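Local coordinates for protein tapirin (Caldicellulosiruptor hydrothermalis, PDB 6N2C) that probably binds cellulose through its C-terminal beta-helix domain and so helps an extremely thermophilic bacterium adhere to plant biomass, at residues T353-N358 with P372-Y377; V391-C396 with S414-C419; R467-V472 with I536-L541; Y483-S488 with Q513-T518. All blocks are in the same frame, centred on the assembly; numbering follows the deposited sequence.

Interaction 1. Residues T353-N358 with P372-Y377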
loop_
_atom_site.group_PDB
_atom_site.type_symbol
_atom_site.label_atom_id
_atom_site.label_comp_id
_atom_site.label_asym_id
_atom_site.label_seq_id
_atom_site.Cartn_x
_atom_site.Cartn_y
_atom_site.Cartn_z
ATOM N N THR A 353 17.984 2.821 14.779
ATOM C CA THR A 353 17.741 2.661 13.392
ATOM C C THR A 353 18.996 2.374 12.605
ATOM O O THR A 353 20.123 2.796 12.986
ATOM C CB THR A 353 17.019 3.922 12.855
ATOM O OG1 THR A 353 17.751 5.123 13.200
ATOM C CG2 THR A 353 15.640 4.020 13.434
ATOM N N VAL A 354 18.833 1.645 11.503
ATOM C CA VAL A 354 19.936 1.332 10.609
ATOM C C VAL A 354 19.432 1.526 9.185
ATOM O O VAL A 354 18.323 1.148 8.890
ATOM C CB VAL A 354 20.403 -0.174 10.811
ATOM C CG1 VAL A 354 21.536 -0.515 9.900
ATOM C CG2 VAL A 354 20.811 -0.386 12.249
ATOM N N VAL A 355 20.296 2.021 8.317
ATOM C CA VAL A 355 20.008 2.188 6.916
ATOM C C VAL A 355 21.008 1.412 6.105
ATOM O O VAL A 355 22.244 1.538 6.353
ATOM C CB VAL A 355 20.089 3.685 6.541
ATOM C CG1 VAL A 355 20.063 3.864 4.993
ATOM C CG2 VAL A 355 19.004 4.426 7.235
ATOM N N TYR A 356 20.532 0.494 5.248
ATOM C CA TYR A 356 21.341 -0.187 4.249
ATOM C C TYR A 356 21.035 0.261 2.819
ATOM O O TYR A 356 19.879 0.373 2.440
ATOM C CB TYR A 356 21.089 -1.692 4.309
ATOM C CG TYR A 356 21.365 -2.340 5.659
ATOM C CD1 TYR A 356 22.670 -2.798 6.000
ATOM C CD2 TYR A 356 20.364 -2.547 6.553
ATOM C CE1 TYR A 356 22.884 -3.389 7.257
ATOM C CE2 TYR A 356 20.574 -3.194 7.745
ATOM C CZ TYR A 356 21.835 -3.594 8.096
ATOM O OH TYR A 356 22.040 -4.175 9.301
ATOM N N ALA A 357 22.063 0.516 2.063
ATOM C CA ALA A 357 21.964 0.915 0.696
ATOM C C ALA A 357 23.079 0.401 -0.159
ATOM O O ALA A 357 24.161 -0.042 0.265
ATOM C CB ALA A 357 21.960 2.458 0.617
ATOM N N ASN A 358 22.768 0.339 -1.442
ATOM C CA ASN A 358 23.768 0.206 -2.497
ATOM C C ASN A 358 24.369 1.624 -2.724
ATOM O O ASN A 358 25.352 1.964 -2.091
ATOM C CB ASN A 358 23.125 -0.384 -3.735
ATOM C CG ASN A 358 24.097 -0.545 -4.856
ATOM O OD1 ASN A 358 25.253 -0.857 -4.617
ATOM N ND2 ASN A 358 23.654 -0.335 -6.078
ATOM N N PRO A 372 20.835 11.092 14.544
ATOM C CA PRO A 372 22.111 11.123 15.278
ATOM C C PRO A 372 22.537 9.790 15.863
ATOM O O PRO A 372 23.705 9.628 16.133
ATOM C CB PRO A 372 21.830 12.164 16.383
ATOM C CG PRO A 372 20.346 11.993 16.621
ATOM C CD PRO A 372 19.820 11.924 15.206
ATOM N N ASP A 373 21.613 8.826 16.077
ATOM C CA ASP A 373 21.957 7.487 16.537
ATOM C C ASP A 373 22.074 6.428 15.440
ATOM O O ASP A 373 22.298 5.212 15.719
ATOM C CB ASP A 373 20.955 6.956 17.618
ATOM C CG ASP A 373 21.468 5.732 18.329
ATOM O OD1 ASP A 373 22.701 5.720 18.690
ATOM O OD2 ASP A 373 20.746 4.713 18.505
ATOM N N THR A 374 22.006 6.851 14.187
ATOM C CA THR A 374 21.836 5.859 13.115
ATOM C C THR A 374 23.149 5.489 12.521
ATOM O O THR A 374 24.013 6.399 12.286
ATOM C CB THR A 374 20.886 6.431 12.034
ATOM O OG1 THR A 374 19.645 6.763 12.609
ATOM C CG2 THR A 374 20.657 5.483 10.800
ATOM N N VAL A 375 23.269 4.185 12.171
ATOM C CA VAL A 375 24.326 3.708 11.372
ATOM C C VAL A 375 23.850 3.550 9.925
ATOM O O VAL A 375 22.805 2.930 9.702
ATOM C CB VAL A 375 24.850 2.372 11.915
ATOM C CG1 VAL A 375 26.030 1.900 11.111
ATOM C CG2 VAL A 375 25.201 2.507 13.388
ATOM N N LEU A 376 24.607 4.058 8.967
ATOM C CA LEU A 376 24.319 3.933 7.555
ATOM C C LEU A 376 25.405 3.102 6.872
ATOM O O LEU A 376 26.621 3.383 7.033
ATOM C CB LEU A 376 24.176 5.298 6.900
ATOM C CG LEU A 376 23.043 6.108 7.568
ATOM C CD1 LEU A 376 23.609 7.051 8.598
ATOM C CD2 LEU A 376 22.198 6.866 6.582
ATOM N N TYR A 377 24.986 2.087 6.119
ATOM C CA TYR A 377 25.861 1.247 5.350
ATOM C C TYR A 377 25.566 1.480 3.849
ATOM O O TYR A 377 24.411 1.386 3.442
ATOM C CB TYR A 377 25.604 -0.268 5.655
ATOM C CG TYR A 377 25.833 -0.701 7.028
ATOM C CD1 TYR A 377 24.898 -0.570 8.006
ATOM C CD2 TYR A 377 27.063 -1.252 7.367
ATOM C CE1 TYR A 377 25.121 -0.948 9.303
ATOM C CE2 TYR A 377 27.310 -1.658 8.645
ATOM C CZ TYR A 377 26.363 -1.533 9.607
ATOM O OH TYR A 377 26.643 -1.916 10.897
HETATM O O HOH W 1 21.394 2.733 15.340
#

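Interaction 2. Residues V391-C396 with S414-C419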
loop_
_atom_site.group_PDB
_atom_site.type_symbol
_atom_site.label_atom_id
_atom_site.label_comp_id
_atom_site.label_asym_id
_atom_site.label_seq_id
_atom_site.Cartn_x
_atom_site.Cartn_y
_atom_site.Cartn_z
ATOM N N VAL A 391 24.625 11.963 11.970
ATOM C CA VAL A 391 24.503 10.548 12.142
ATOM C C VAL A 391 25.536 10.011 13.068
ATOM O O VAL A 391 26.449 10.754 13.491
ATOM C CB VAL A 391 24.588 9.804 10.801
ATOM C CG1 VAL A 391 23.595 10.396 9.826
ATOM C CG2 VAL A 391 25.967 9.942 10.157
ATOM N N LYS A 392 25.409 8.735 13.417
ATOM C CA LYS A 392 26.415 8.127 14.298
ATOM C C LYS A 392 27.585 7.544 13.521
ATOM O O LYS A 392 28.741 7.770 13.881
ATOM C CB LYS A 392 25.746 7.105 15.169
ATOM C CG LYS A 392 26.671 6.412 16.174
ATOM C CD LYS A 392 25.905 5.716 17.285
ATOM C CE LYS A 392 25.469 4.322 16.883
ATOM N NZ LYS A 392 24.585 3.715 17.923
ATOM N N LYS A 393 27.323 6.710 12.530
ATOM C CA LYS A 393 28.389 6.067 11.762
ATOM C C LYS A 393 27.979 5.846 10.330
ATOM O O LYS A 393 26.822 5.552 10.043
ATOM C CB LYS A 393 28.792 4.700 12.384
ATOM C CG LYS A 393 29.924 3.941 11.710
ATOM C CD LYS A 393 30.218 2.611 12.400
ATOM C CE LYS A 393 31.523 2.021 11.926
ATOM N NZ LYS A 393 31.737 0.660 12.550
ATOM N N ILE A 394 28.935 6.016 9.417
ATOM C CA ILE A 394 28.731 5.630 8.024
ATOM C C ILE A 394 29.811 4.612 7.701
ATOM O O ILE A 394 31.002 4.804 7.996
ATOM C CB ILE A 394 28.797 6.821 7.085
ATOM C CG1 ILE A 394 27.764 7.890 7.475
ATOM C CG2 ILE A 394 28.742 6.432 5.613
ATOM C CD1 ILE A 394 27.857 9.195 6.688
ATOM N N VAL A 395 29.400 3.569 7.014
ATOM C CA VAL A 395 30.273 2.544 6.480
ATOM C C VAL A 395 30.157 2.603 4.999
ATOM O O VAL A 395 29.068 2.444 4.478
ATOM C CB VAL A 395 29.839 1.152 7.019
ATOM C CG1 VAL A 395 30.654 0.045 6.374
ATOM C CG2 VAL A 395 30.042 1.114 8.510
ATOM N N CYS A 396 31.247 2.782 4.258
ATOM C CA CYS A 396 31.172 2.837 2.835
ATOM C C CYS A 396 32.185 1.773 2.312
ATOM O O CYS A 396 33.395 1.948 2.486
ATOM C CB CYS A 396 31.522 4.228 2.278
ATOM S SG CYS A 396 31.560 4.281 0.493
ATOM N N SER A 414 29.231 11.189 14.798
ATOM C CA SER A 414 29.741 11.071 16.165
ATOM C C SER A 414 30.751 9.936 16.368
ATOM O O SER A 414 31.685 10.045 17.206
ATOM C CB SER A 414 28.571 11.003 17.147
ATOM O OG SER A 414 27.872 9.804 16.999
ATOM N N ASP A 415 30.658 8.873 15.596
ATOM C CA ASP A 415 31.624 7.800 15.660
ATOM C C ASP A 415 32.627 7.993 14.517
ATOM O O ASP A 415 33.701 8.596 14.722
ATOM C CB ASP A 415 30.951 6.432 15.613
ATOM C CG ASP A 415 31.927 5.252 15.574
ATOM O OD1 ASP A 415 33.168 5.380 15.809
ATOM O OD2 ASP A 415 31.484 4.100 15.283
ATOM N N LYS A 416 32.312 7.518 13.308
ATOM C CA LYS A 416 33.260 7.597 12.222
ATOM C C LYS A 416 32.619 7.348 10.892
ATOM O O LYS A 416 31.483 6.810 10.832
ATOM C CB LYS A 416 34.423 6.585 12.431
ATOM C CG LYS A 416 34.028 5.079 12.350
ATOM C CD LYS A 416 35.222 4.153 12.454
ATOM C CE LYS A 416 35.833 4.170 13.850
ATOM N NZ LYS A 416 34.988 3.677 14.980
ATOM N N ILE A 417 33.349 7.723 9.836
ATOM C CA ILE A 417 33.042 7.308 8.487
ATOM C C ILE A 417 34.124 6.274 8.183
ATOM O O ILE A 417 35.293 6.628 7.879
ATOM C CB ILE A 417 33.039 8.457 7.495
ATOM C CG1 ILE A 417 31.986 9.520 7.874
ATOM C CG2 ILE A 417 32.901 7.962 6.044
ATOM C CD1 ILE A 417 32.126 10.830 7.118
ATOM N N GLU A 418 33.748 4.991 8.201
ATOM C CA GLU A 418 34.665 3.902 7.946
ATOM C C GLU A 418 34.554 3.528 6.501
ATOM O O GLU A 418 33.457 3.209 6.018
ATOM C CB GLU A 418 34.287 2.724 8.844
ATOM C CG GLU A 418 35.223 1.527 8.682
ATOM C CD GLU A 418 34.900 0.336 9.543
ATOM O OE1 GLU A 418 33.849 0.381 10.175
ATOM O OE2 GLU A 418 35.729 -0.656 9.571
ATOM N N CYS A 419 35.643 3.609 5.781
ATOM C CA CYS A 419 35.560 3.499 4.324
ATOM C C CYS A 419 36.782 2.758 3.764
ATOM O O CYS A 419 37.840 2.735 4.376
ATOM C CB CYS A 419 35.377 4.864 3.752
ATOM S SG CYS A 419 36.767 6.021 4.063
HETATM O O HOH W 2 32.370 1.722 15.222
#

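Interaction 3. Residues R467-V472 with I536-L541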
loop_
_atom_site.group_PDB
_atom_site.type_symbol
_atom_site.label_atom_id
_atom_site.label_comp_id
_atom_site.label_asym_id
_atom_site.label_seq_id
_atom_site.Cartn_x
_atom_site.Cartn_y
_atom_site.Cartn_z
ATOM N N ARG A 467 -14.703 -18.681 -8.638
ATOM C CA ARG A 467 -14.764 -19.119 -10.069
ATOM C C ARG A 467 -16.047 -18.568 -10.639
ATOM O O ARG A 467 -17.063 -19.316 -10.747
ATOM C CB ARG A 467 -14.751 -20.644 -10.161
ATOM C CG ARG A 467 -13.450 -21.172 -9.628
ATOM C CD ARG A 467 -13.314 -22.658 -9.722
ATOM N NE ARG A 467 -12.172 -23.098 -9.006
ATOM C CZ ARG A 467 -11.882 -24.378 -8.775
ATOM N NH1 ARG A 467 -12.572 -25.367 -9.397
ATOM N NH2 ARG A 467 -10.894 -24.686 -7.939
ATOM N N LEU A 468 -16.025 -17.306 -11.066
ATOM C CA LEU A 468 -17.234 -16.702 -11.571
ATOM C C LEU A 468 -17.703 -17.333 -12.881
ATOM O O LEU A 468 -18.870 -17.270 -13.225
ATOM C CB LEU A 468 -17.154 -15.192 -11.609
ATOM C CG LEU A 468 -16.885 -14.550 -10.239
ATOM C CD1 LEU A 468 -16.685 -13.031 -10.358
ATOM C CD2 LEU A 468 -17.918 -14.937 -9.197
ATOM N N ASP A 469 -16.797 -18.004 -13.596
ATOM C CA ASP A 469 -17.197 -18.735 -14.808
ATOM C C ASP A 469 -18.021 -19.953 -14.514
ATOM O O ASP A 469 -18.562 -20.543 -15.477
ATOM C CB ASP A 469 -15.972 -19.119 -15.641
ATOM C CG ASP A 469 -15.370 -17.922 -16.402
ATOM O OD1 ASP A 469 -15.991 -16.844 -16.517
ATOM O OD2 ASP A 469 -14.295 -18.097 -16.956
ATOM N N ASN A 470 -18.136 -20.375 -13.234
ATOM C CA ASN A 470 -18.985 -21.462 -12.838
ATOM C C ASN A 470 -20.439 -20.998 -12.667
ATOM O O ASN A 470 -21.268 -21.806 -12.253
ATOM C CB ASN A 470 -18.469 -22.212 -11.635
ATOM C CG ASN A 470 -17.275 -23.053 -11.977
ATOM O OD1 ASN A 470 -17.029 -23.307 -13.197
ATOM N ND2 ASN A 470 -16.582 -23.595 -10.970
ATOM N N ILE A 471 -20.748 -19.723 -12.932
ATOM C CA ILE A 471 -22.120 -19.267 -12.958
ATOM C C ILE A 471 -22.654 -19.596 -14.372
ATOM O O ILE A 471 -22.315 -18.883 -15.324
ATOM C CB ILE A 471 -22.252 -17.757 -12.709
ATOM C CG1 ILE A 471 -21.695 -17.343 -11.347
ATOM C CG2 ILE A 471 -23.659 -17.312 -12.860
ATOM C CD1 ILE A 471 -21.467 -15.886 -11.262
ATOM N N VAL A 472 -23.461 -20.676 -14.475
ATOM C CA VAL A 472 -24.051 -21.114 -15.771
ATOM C C VAL A 472 -25.553 -20.935 -15.791
ATOM O O VAL A 472 -26.185 -21.208 -16.801
ATOM C CB VAL A 472 -23.610 -22.563 -16.108
ATOM C CG1 VAL A 472 -22.100 -22.612 -16.159
ATOM C CG2 VAL A 472 -24.143 -23.579 -15.096
ATOM N N ILE A 536 -19.813 -8.649 -6.112
ATOM C CA ILE A 536 -18.781 -9.588 -6.656
ATOM C C ILE A 536 -19.075 -9.637 -8.128
ATOM O O ILE A 536 -20.170 -10.089 -8.536
ATOM C CB ILE A 536 -18.837 -10.961 -6.014
ATOM C CG1 ILE A 536 -18.464 -10.798 -4.516
ATOM C CG2 ILE A 536 -17.887 -11.911 -6.727
ATOM C CD1 ILE A 536 -18.584 -12.050 -3.712
ATOM N N ALA A 537 -18.084 -9.198 -8.899
ATOM C CA ALA A 537 -18.265 -9.076 -10.376
ATOM C C ALA A 537 -17.080 -9.538 -11.143
ATOM O O ALA A 537 -15.906 -9.371 -10.770
ATOM C CB ALA A 537 -18.651 -7.656 -10.750
ATOM N N ASN A 538 -17.373 -10.231 -12.269
ATOM C CA ASN A 538 -16.251 -10.597 -13.174
ATOM C C ASN A 538 -15.874 -9.400 -14.017
ATOM O O ASN A 538 -14.699 -9.272 -14.385
ATOM C CB ASN A 538 -16.710 -11.713 -14.075
ATOM C CG ASN A 538 -15.598 -12.635 -14.478
ATOM O OD1 ASN A 538 -14.744 -13.050 -13.667
ATOM N ND2 ASN A 538 -15.710 -13.115 -15.713
ATOM N N GLY A 539 -16.826 -8.504 -14.324
ATOM C CA GLY A 539 -16.519 -7.263 -14.954
ATOM C C GLY A 539 -16.236 -6.214 -13.919
ATOM O O GLY A 539 -16.146 -6.521 -12.736
ATOM N N SER A 540 -16.063 -4.989 -14.360
ATOM C CA SER A 540 -15.743 -3.913 -13.456
ATOM C C SER A 540 -16.889 -3.537 -12.528
ATOM O O SER A 540 -18.064 -3.587 -12.910
ATOM C CB SER A 540 -15.328 -2.622 -14.194
ATOM O OG SER A 540 -14.086 -2.853 -14.833
ATOM N N LEU A 541 -16.498 -3.057 -11.368
ATOM C CA LEU A 541 -17.408 -2.508 -10.429
ATOM C C LEU A 541 -17.333 -0.982 -10.441
ATOM O O LEU A 541 -16.325 -0.365 -9.985
ATOM C CB LEU A 541 -17.092 -3.054 -9.036
ATOM C CG LEU A 541 -17.856 -2.447 -7.917
ATOM C CD1 LEU A 541 -19.365 -2.625 -8.057
ATOM C CD2 LEU A 541 -17.384 -3.078 -6.640
HETATM O O HOH W 3 -13.719 -14.943 -17.201
#

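Interaction 4. Residues Y483-S488 with Q513-T518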
loop_
_atom_site.group_PDB
_atom_site.type_symbol
_atom_site.label_atom_id
_atom_site.label_comp_id
_atom_site.label_asym_id
_atom_site.label_seq_id
_atom_site.Cartn_x
_atom_site.Cartn_y
_atom_site.Cartn_z
ATOM N N TYR A 483 -33.213 -8.972 3.005
ATOM C CA TYR A 483 -32.258 -9.069 1.915
ATOM C C TYR A 483 -32.762 -9.569 0.603
ATOM O O TYR A 483 -33.798 -10.276 0.517
ATOM C CB TYR A 483 -31.070 -9.898 2.284
ATOM C CG TYR A 483 -31.361 -11.394 2.483
ATOM C CD1 TYR A 483 -31.146 -12.316 1.439
ATOM C CD2 TYR A 483 -31.693 -11.921 3.744
ATOM C CE1 TYR A 483 -31.346 -13.704 1.622
ATOM C CE2 TYR A 483 -31.824 -13.316 3.930
ATOM C CZ TYR A 483 -31.713 -14.192 2.871
ATOM O OH TYR A 483 -31.797 -15.588 3.093
ATOM N N TYR A 484 -32.046 -9.156 -0.465
ATOM C CA TYR A 484 -32.198 -9.696 -1.772
ATOM C C TYR A 484 -30.860 -10.121 -2.305
ATOM O O TYR A 484 -29.854 -9.530 -1.961
ATOM C CB TYR A 484 -32.811 -8.696 -2.739
ATOM C CG TYR A 484 -34.247 -8.351 -2.445
ATOM C CD1 TYR A 484 -34.558 -7.291 -1.595
ATOM C CD2 TYR A 484 -35.275 -9.059 -3.033
ATOM C CE1 TYR A 484 -35.866 -6.962 -1.334
ATOM C CE2 TYR A 484 -36.609 -8.753 -2.757
ATOM C CZ TYR A 484 -36.894 -7.687 -1.921
ATOM O OH TYR A 484 -38.193 -7.367 -1.647
ATOM N N SER A 485 -30.855 -11.218 -3.047
ATOM C CA SER A 485 -29.624 -11.766 -3.688
ATOM C C SER A 485 -29.857 -11.886 -5.175
ATOM O O SER A 485 -31.001 -11.963 -5.635
ATOM C CB SER A 485 -29.210 -13.125 -3.131
ATOM O OG SER A 485 -29.074 -13.171 -1.708
ATOM N N LEU A 486 -28.743 -11.890 -5.928
ATOM C CA LEU A 486 -28.734 -12.169 -7.340
ATOM C C LEU A 486 -27.423 -12.836 -7.687
ATOM O O LEU A 486 -26.333 -12.302 -7.395
ATOM C CB LEU A 486 -28.949 -10.856 -8.133
ATOM C CG LEU A 486 -28.705 -10.911 -9.642
ATOM C CD1 LEU A 486 -29.745 -11.832 -10.266
ATOM C CD2 LEU A 486 -28.567 -9.544 -10.306
ATOM N N VAL A 487 -27.540 -14.019 -8.366
ATOM C CA VAL A 487 -26.444 -14.723 -8.986
ATOM C C VAL A 487 -26.792 -14.650 -10.475
ATOM O O VAL A 487 -27.833 -15.178 -10.842
ATOM C CB VAL A 487 -26.223 -16.179 -8.536
ATOM C CG1 VAL A 487 -24.880 -16.719 -9.056
ATOM C CG2 VAL A 487 -26.181 -16.290 -6.977
ATOM N N SER A 488 -25.927 -13.933 -11.249
ATOM C CA SER A 488 -26.264 -13.565 -12.608
ATOM C C SER A 488 -25.232 -14.009 -13.605
ATOM O O SER A 488 -24.047 -13.813 -13.376
ATOM C CB SER A 488 -26.456 -12.084 -12.703
ATOM O OG SER A 488 -26.896 -11.707 -14.046
ATOM N N GLN A 513 -30.531 -5.540 2.726
ATOM C CA GLN A 513 -29.232 -5.945 2.267
ATOM C C GLN A 513 -29.287 -6.420 0.863
ATOM O O GLN A 513 -30.265 -6.971 0.426
ATOM C CB GLN A 513 -28.618 -6.972 3.187
ATOM C CG GLN A 513 -28.559 -6.636 4.706
ATOM C CD GLN A 513 -28.263 -7.760 5.646
ATOM O OE1 GLN A 513 -28.260 -8.940 5.233
ATOM N NE2 GLN A 513 -28.086 -7.448 6.951
ATOM N N ILE A 514 -28.145 -6.251 0.164
ATOM C CA ILE A 514 -28.059 -6.546 -1.256
ATOM C C ILE A 514 -26.828 -7.394 -1.483
ATOM O O ILE A 514 -25.740 -6.984 -1.121
ATOM C CB ILE A 514 -28.001 -5.258 -2.099
ATOM C CG1 ILE A 514 -29.268 -4.388 -1.973
ATOM C CG2 ILE A 514 -27.732 -5.566 -3.556
ATOM C CD1 ILE A 514 -30.442 -5.035 -2.563
ATOM N N PHE A 515 -27.006 -8.547 -2.136
ATOM C CA PHE A 515 -25.880 -9.429 -2.438
ATOM C C PHE A 515 -25.906 -9.746 -3.934
ATOM O O PHE A 515 -26.856 -10.381 -4.420
ATOM C CB PHE A 515 -25.992 -10.718 -1.591
ATOM C CG PHE A 515 -25.998 -10.447 -0.157
ATOM C CD1 PHE A 515 -24.842 -10.271 0.565
ATOM C CD2 PHE A 515 -27.239 -10.275 0.517
ATOM C CE1 PHE A 515 -24.860 -9.991 1.926
ATOM C CE2 PHE A 515 -27.239 -9.962 1.834
ATOM C CZ PHE A 515 -26.097 -9.863 2.543
ATOM N N VAL A 516 -24.865 -9.311 -4.637
ATOM C CA VAL A 516 -24.731 -9.501 -6.091
ATOM C C VAL A 516 -23.486 -10.259 -6.441
ATOM O O VAL A 516 -22.379 -9.887 -6.037
ATOM C CB VAL A 516 -24.814 -8.159 -6.830
ATOM C CG1 VAL A 516 -24.751 -8.407 -8.325
ATOM C CG2 VAL A 516 -26.064 -7.432 -6.516
ATOM N N ILE A 517 -23.635 -11.373 -7.183
ATOM C CA ILE A 517 -22.526 -12.143 -7.656
ATOM C C ILE A 517 -22.739 -12.353 -9.152
ATOM O O ILE A 517 -23.731 -13.045 -9.504
ATOM C CB ILE A 517 -22.392 -13.484 -6.963
ATOM C CG1 ILE A 517 -22.248 -13.320 -5.421
ATOM C CG2 ILE A 517 -21.130 -14.206 -7.506
ATOM C CD1 ILE A 517 -23.603 -13.321 -4.713
ATOM N N THR A 518 -21.863 -11.826 -10.000
ATOM C CA THR A 518 -22.253 -11.764 -11.437
ATOM C C THR A 518 -21.110 -11.898 -12.373
ATOM O O THR A 518 -19.962 -11.600 -12.016
ATOM C CB THR A 518 -22.965 -10.477 -11.759
ATOM O OG1 THR A 518 -23.344 -10.473 -13.169
ATOM C CG2 THR A 518 -22.139 -9.240 -11.506
#

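Interaction 1. Residues T353-N358 with P372-Y377
Thr353 and Thr374 meet side chain to side chain where two successive rungs of the parallel beta-helix lie on each other. The strands 354-356 and 374-377 run parallel, with axes 4.8 Å apart. Asp373 forms the corner before the second strand. Its carbonyl O and that of Thr353 each accept a hydrogen bond from one water, which joins the rungs just ahead of the strands. The Asp373 carboxylate turns to other partners, Lys392 and the backbone N of Gly352. At Thr374 the hydroxyl OG1 lies 2.6 Å from Thr353 OG1. The Thr353 oxygen is placed for this by standing between its own backbone N and carbonyl carbon (chi1 53°). It also bonds to the carbonyl O of Asp350. Thr374 CG2 lies near Val355 CG2. The O of Val375 then takes the N-H of Val355 at 3.0 Å in a nearly straight bond. Leu376 lies on the buried face beside Val355, the two side chains pointing the same way. Its CD2 packs on Val355 CB at 3.8 Å. Tyr377 gives its N-H to Val355 O and receives that of Ala357 on its own O. The Tyr377 ring runs alongside that of Tyr356, as both have CG next to the backbone N. The planes are only 15° apart, but the rings are slid so far that they barely overlap, with centroids 5.1 Å apart. Phe442 also meets the Tyr377 ring. At the edge of that ring, Tyr377 CE1 touches Val354 CG1 at 3.7 Å.

Interaction 2. Residues V391-C396 with S414-C419
Two neighbouring rungs of the parallel beta-helix meet here, at a corner and along the strands that follow it. The strands 393-396 and 416-419 are parallel. The bonding starts at the corner, where Ser414 N binds Val391 O and Asp415 N binds Lys392 O at 2.8 Å. It continues as Ile394 N to Lys416 O, Glu418 N to Ile394 O and Cys396 N to Glu418 O. One face carries charge. Lys393 is fully extended, with CG opposite the backbone N (chi1 -178°), and its chain runs beside Asp415 and reaches across to Glu418. Its NZ makes a salt bridge to Glu418 OE1 at 3.2 Å, weak as a hydrogen bond. Asp415 OD2 lies against the methylene CD of Lys393 at 3.5 Å. Within the second segment, Lys416 folds back through bends at chi3 and chi4, and its NZ meets Asp415 OD1 at 2.6 Å on the syn side. A water donates to Asp415 OD2 and accepts from Lys393 NZ, with a weaker bond from Lys416 NZ. Each ammonium group has its own acid, and the two share the water; this probably offsets the repulsion between them. The other face is apolar. Ile394 CB packs on Ile417 CG1 at 4.3 Å, and the CB atoms of Cys396 and Cys419 touch at 4.2 Å. Asn437 holds Glu418 OE2. On one side, strand 374-378 bonds to Lys393 and Val395. On the other, strand 434-436 touches Lys416 and Ile417 through Val435 and Phe434. Ile400 of strand 400-403, in another sheet of the beta-helix, touches Ile417 and Cys419.

Interaction 3. Residues R467-V472 with I536-L541
Leu468 and Asn538 bring the two backbones nearest, with CA atoms 6.4 Å apart, where a 3-10 turn at 468-470 faces the end of strand 534-537; no direct hydrogen bond joins the segments. The turn is closed by the bonds Asn470 N to Arg467 O and Ile471 N to Leu468 O. Leu468 carries most of the contact. Its CG lies beside its own backbone N (chi1 -59°), and the branched end reaches the strand. There CD1 rests on the peptide between Ala537 and Asn538, 3.5 Å from Asn538 N. The other methyl, CD2, touches Ile536 CG2 at 3.9 Å, the two side chains crossing at about a right angle. Phe189 and Ile517 also pack on Leu468. The Asn538 amide turns its oxygen to the leucine, with OD1 3.8 Å from Leu468 CB. That oxygen is hydrogen-bonded to Ser191. Asp469 OD1 stands 3.8 Å from Asn538 ND2, and the carboxylate and amide planes are 75° apart. One water spans this gap, donating to Asp469 OD1 and accepting from Asn538 ND2. Between these two segments the contact is therefore mainly the apolar packing of one buried leucine, while its polar link, at the exposed Asp469, is made through water.

Interaction 4. Residues Y483-S488 with Q513-T518
Five backbone hydrogen bonds join Tyr483-Ser488 to Gln513-Thr518. Tyr484 N binds Gln513 O, and Phe515 N binds Tyr484 O. Leu486 N gives the shortest, 2.8 Å to Phe515 O. Ile517 N then binds Leu486 O, and Ser488 N binds Ile517 O. The strands run parallel at an angle of 2°. At the far end Thr518 OG1 lies 3.4 Å from Ser488 O, a weak and unsettled bond. Thr518 OG1 also bonds to Ser520 OG. Thr518 OG1 touches Ser488 CB at 3.5 Å. Ser488 OG turns instead to Asp495 and to the backbone N of Gly490. The strands are the two arms of a beta-alpha-beta unit, with helix 494-500 in the crossover. Strand 513-518 lies next to strand 534-537 of the beta-helix, and 483-488 adds the outermost strand at this end. Leu486 points to the helix side and packs on Ile496 and Ile499, while its CD2 meets Val516 CG1 at 4.4 Å. Tyr484 CB meets Ile514 CD1 on this same face. The opposite face carries Tyr483, Ser485, Phe515 and Ile517, and helix 557-565 covers part of it through Leu559. Phe515 has CG beside its backbone N (chi1 -59°), which sends the ring back along the strand toward Tyr483. Tyr483 CB sits in the plane of that ring, at its edge, 3.9 Å from Phe515 CE2. Gln513 CB meets Tyr483 CB at 3.9 Å; the Gln513 side chain is about 4 Å from that of the zinc ligand Asp532.

Interactions 1 and 2 share one region of the beta-helix, their centres about 9 Å apart. Strands 374-378 and 393-396 are neighbours there, joined by a probable bond from Val395 N to Leu376 O and by the Asp373-Lys392 salt bridge. Interactions 3 and 4 lie on the other side of the chain's centre, their own centres about 12 Å apart, and meet through strands 513-518 and 534-537. Interaction 4 is nested in the loop closed by interaction 3. Interactions 1 and 2 are partly buried, with tyrosines on the outer face of one and charges on that of the other. Interactions 3 and 4 are buried: interaction 4 is bonded strand to strand, whereas interaction 3 is mainly apolar.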